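5-cytosine DNA methyltransferase (Entamoeba histolytica, PDB 3QV2) probably transfers methyl groups to C5 of cytosine in tRNA and DNA, as a Dnmt2-type methyltransferase that binds S-adenosylhomocysteine. Local coordinates at residues R178-N184 / Y320-K326. Sequence-based numbering, arbitrary orientation.
Sequences RLTPFKN and YLFDDLK
Arg178 sets its guanidinium against Leu321, Asp323 and Asp324, where helix 311-321 gives way to a type I beta turn in this class I methyltransferase fold, away from the S-adenosylhomocysteine site. This is the tight part. Arginine suits it because its flat, many-donor head can bond all round its edge: NH1 donates to Leu321 O (2.7 Å), and NH1 and NH2 grip Asp323 OD1 in an end-on salt bridge, NH1 at 2.6 Å. On its own segment, NE and NH2 reach Thr180 O and Pro181 O, all four acceptors lying in the guanidinium plane, which fixes the group's rotation. Asp324 CB covers one face; chi1 of -62° swings the Phe182 ring over the other, flat group on flat group, and brings its CD1 3.5 Å from Tyr320 CE2, in near-parallel rings that are slid apart. Asp324, whose OD1 is hydrogen-bonded to His125, accepts at OD2 from the short Thr180 hydroxyl, OG1 (2.7 Å). The outer side is looser and wetter: waters link Asp323 to the backbone N of Lys183 and of Asn184. A carboxylate serves both sides, since Asp323 OD2 remains for exposed Asn184, whose ND2 arrives at 3.0 Å from above the carboxylate plane.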
loop_
_atom_site.group_PDB
_atom_site.type_symbol
_atom_site.label_atom_id
_atom_site.label_comp_id
_atom_site.label_asym_id
_atom_site.label_seq_id
_atom_site.Cartn_x
_atom_site.Cartn_y
_atom_site.Cartn_z
ATOM N N ARG A 178 -16.043 -10.785 5.182
ATOM C CA ARG A 178 -16.616 -11.813 4.324
ATOM C C ARG A 178 -17.919 -12.339 4.920
ATOM O O ARG A 178 -18.236 -12.066 6.077
ATOM C CB ARG A 178 -15.621 -12.954 4.107
ATOM C CG ARG A 178 -15.374 -13.814 5.331
ATOM C CD ARG A 178 -14.199 -14.749 5.116
ATOM N NE ARG A 178 -14.216 -15.871 6.049
ATOM C CZ ARG A 178 -13.226 -16.747 6.179
ATOM N NH1 ARG A 178 -12.135 -16.623 5.437
ATOM N NH2 ARG A 178 -13.323 -17.742 7.050
ATOM N N LEU A 179 -18.669 -13.095 4.126
ATOM C CA LEU A 179 -19.993 -13.552 4.535
ATOM C C LEU A 179 -19.953 -14.852 5.335
ATOM O O LEU A 179 -20.971 -15.292 5.870
ATOM C CB LEU A 179 -20.896 -13.706 3.310
ATOM C CG LEU A 179 -21.039 -12.446 2.455
ATOM C CD1 LEU A 179 -21.835 -12.742 1.197
ATOM C CD2 LEU A 179 -21.688 -11.331 3.255
ATOM N N THR A 180 -18.777 -15.464 5.413
ATOM C CA THR A 180 -18.600 -16.667 6.218
ATOM C C THR A 180 -17.761 -16.352 7.451
ATOM O O THR A 180 -16.817 -15.566 7.377
ATOM C CB THR A 180 -17.919 -17.791 5.420
ATOM O OG1 THR A 180 -16.585 -17.396 5.077
ATOM C CG2 THR A 180 -18.701 -18.092 4.149
ATOM N N PRO A 181 -18.104 -16.961 8.593
ATOM C CA PRO A 181 -17.339 -16.737 9.822
ATOM C C PRO A 181 -15.932 -17.315 9.719
ATOM O O PRO A 181 -15.719 -18.301 9.010
ATOM C CB PRO A 181 -18.152 -17.486 10.882
ATOM C CG PRO A 181 -18.898 -18.525 10.121
ATOM C CD PRO A 181 -19.223 -17.897 8.798
ATOM N N PHE A 182 -14.981 -16.697 10.412
ATOM C CA PHE A 182 -13.603 -17.174 10.420
ATOM C C PHE A 182 -13.432 -18.291 11.445
ATOM O O PHE A 182 -13.540 -18.058 12.648
ATOM C CB PHE A 182 -12.639 -16.027 10.734
ATOM C CG PHE A 182 -12.657 -14.921 9.716
ATOM C CD1 PHE A 182 -11.729 -14.893 8.688
ATOM C CD2 PHE A 182 -13.599 -13.908 9.789
ATOM C CE1 PHE A 182 -11.741 -13.875 7.751
ATOM C CE2 PHE A 182 -13.617 -12.888 8.857
ATOM C CZ PHE A 182 -12.687 -12.871 7.836
ATOM N N LYS A 183 -13.166 -19.500 10.961
ATOM C CA LYS A 183 -13.002 -20.657 11.835
ATOM C C LYS A 183 -11.635 -20.677 12.509
ATOM O O LYS A 183 -11.499 -21.141 13.640
ATOM C CB LYS A 183 -13.205 -21.959 11.055
ATOM C CG LYS A 183 -14.626 -22.185 10.577
ATOM C CD LYS A 183 -14.775 -23.556 9.940
ATOM C CE LYS A 183 -16.224 -23.836 9.590
ATOM N NZ LYS A 183 -16.409 -25.217 9.071
ATOM N N ASN A 184 -10.625 -20.171 11.808
ATOM C CA ASN A 184 -9.252 -20.225 12.295
ATOM C C ASN A 184 -8.751 -18.882 12.807
ATOM O O ASN A 184 -9.166 -17.827 12.324
ATOM C CB ASN A 184 -8.321 -20.729 11.193
ATOM C CG ASN A 184 -8.865 -21.953 10.486
ATOM O OD1 ASN A 184 -8.846 -23.056 11.030
ATOM N ND2 ASN A 184 -9.348 -21.764 9.264
ATOM N N TYR A 320 -5.580 -15.360 4.643
ATOM C CA TYR A 320 -6.481 -15.551 5.771
ATOM C C TYR A 320 -7.918 -15.248 5.363
ATOM O O TYR A 320 -8.821 -16.054 5.588
ATOM C CB TYR A 320 -6.062 -14.660 6.940
ATOM C CG TYR A 320 -6.979 -14.739 8.140
ATOM C CD1 TYR A 320 -7.040 -15.888 8.916
ATOM C CD2 TYR A 320 -7.773 -13.660 8.503
ATOM C CE1 TYR A 320 -7.874 -15.964 10.015
ATOM C CE2 TYR A 320 -8.608 -13.725 9.601
ATOM C CZ TYR A 320 -8.654 -14.879 10.354
ATOM O OH TYR A 320 -9.485 -14.948 11.449
ATOM N N LEU A 321 -8.116 -14.080 4.757
ATOM C CA LEU A 321 -9.431 -13.652 4.288
ATOM C C LEU A 321 -10.117 -14.704 3.420
ATOM O O LEU A 321 -11.333 -14.874 3.484
ATOM C CB LEU A 321 -9.308 -12.342 3.504
ATOM C CG LEU A 321 -10.559 -11.854 2.768
ATOM C CD1 LEU A 321 -11.673 -11.527 3.749
ATOM C CD2 LEU A 321 -10.233 -10.645 1.905
ATOM N N PHE A 322 -9.331 -15.405 2.608
ATOM C CA PHE A 322 -9.876 -16.378 1.665
ATOM C C PHE A 322 -9.752 -17.825 2.142
ATOM O O PHE A 322 -9.927 -18.756 1.356
ATOM C CB PHE A 322 -9.195 -16.239 0.301
ATOM C CG PHE A 322 -9.595 -15.007 -0.459
ATOM C CD1 PHE A 322 -10.708 -15.019 -1.283
ATOM C CD2 PHE A 322 -8.853 -13.840 -0.361
ATOM C CE1 PHE A 322 -11.078 -13.891 -1.988
ATOM C CE2 PHE A 322 -9.219 -12.709 -1.066
ATOM C CZ PHE A 322 -10.333 -12.735 -1.880
ATOM N N ASP A 323 -9.459 -18.020 3.424
ATOM C CA ASP A 323 -9.237 -19.367 3.944
ATOM C C ASP A 323 -10.527 -20.183 4.026
ATOM O O ASP A 323 -10.518 -21.336 4.457
ATOM C CB ASP A 323 -8.529 -19.324 5.302
ATOM C CG ASP A 323 -9.474 -19.040 6.453
ATOM O OD1 ASP A 323 -10.603 -18.569 6.209
ATOM O OD2 ASP A 323 -9.077 -19.284 7.611
ATOM N N ASP A 324 -11.635 -19.579 3.609
ATOM C CA ASP A 324 -12.914 -20.278 3.571
ATOM C C ASP A 324 -13.134 -20.924 2.205
ATOM O O ASP A 324 -14.146 -21.588 1.979
ATOM C CB ASP A 324 -14.067 -19.323 3.898
ATOM C CG ASP A 324 -14.202 -18.199 2.887
ATOM O OD1 ASP A 324 -13.179 -17.810 2.289
ATOM O OD2 ASP A 324 -15.332 -17.704 2.688
ATOM N N LEU A 325 -12.176 -20.731 1.301
ATOM C CA LEU A 325 -12.285 -21.248 -0.061
ATOM C C LEU A 325 -11.516 -22.553 -0.264
ATOM O O LEU A 325 -11.511 -23.111 -1.363
ATOM C CB LEU A 325 -11.812 -20.200 -1.076
ATOM C CG LEU A 325 -12.644 -18.925 -1.234
ATOM C CD1 LEU A 325 -12.177 -18.138 -2.449
ATOM C CD2 LEU A 325 -14.128 -19.244 -1.340
ATOM N N LYS A 326 -10.869 -23.040 0.790
ATOM C CA LYS A 326 -10.085 -24.268 0.690
ATOM C C LYS A 326 -10.738 -25.438 1.432
ATOM O O LYS A 326 -11.879 -25.336 1.887
ATOM C CB LYS A 326 -8.656 -24.041 1.194
ATOM C CG LYS A 326 -8.532 -23.854 2.699
ATOM C CD LYS A 326 -7.069 -23.753 3.110
ATOM C CE LYS A 326 -6.894 -23.804 4.624
ATOM N NZ LYS A 326 -7.372 -22.571 5.313
HETATM O O HOH W 1 -17.199 -15.534 2.137
HETATM O O HOH W 2 -12.370 -20.533 8.123
HETATM O O HOH W 3 -10.421 -18.001 9.560
#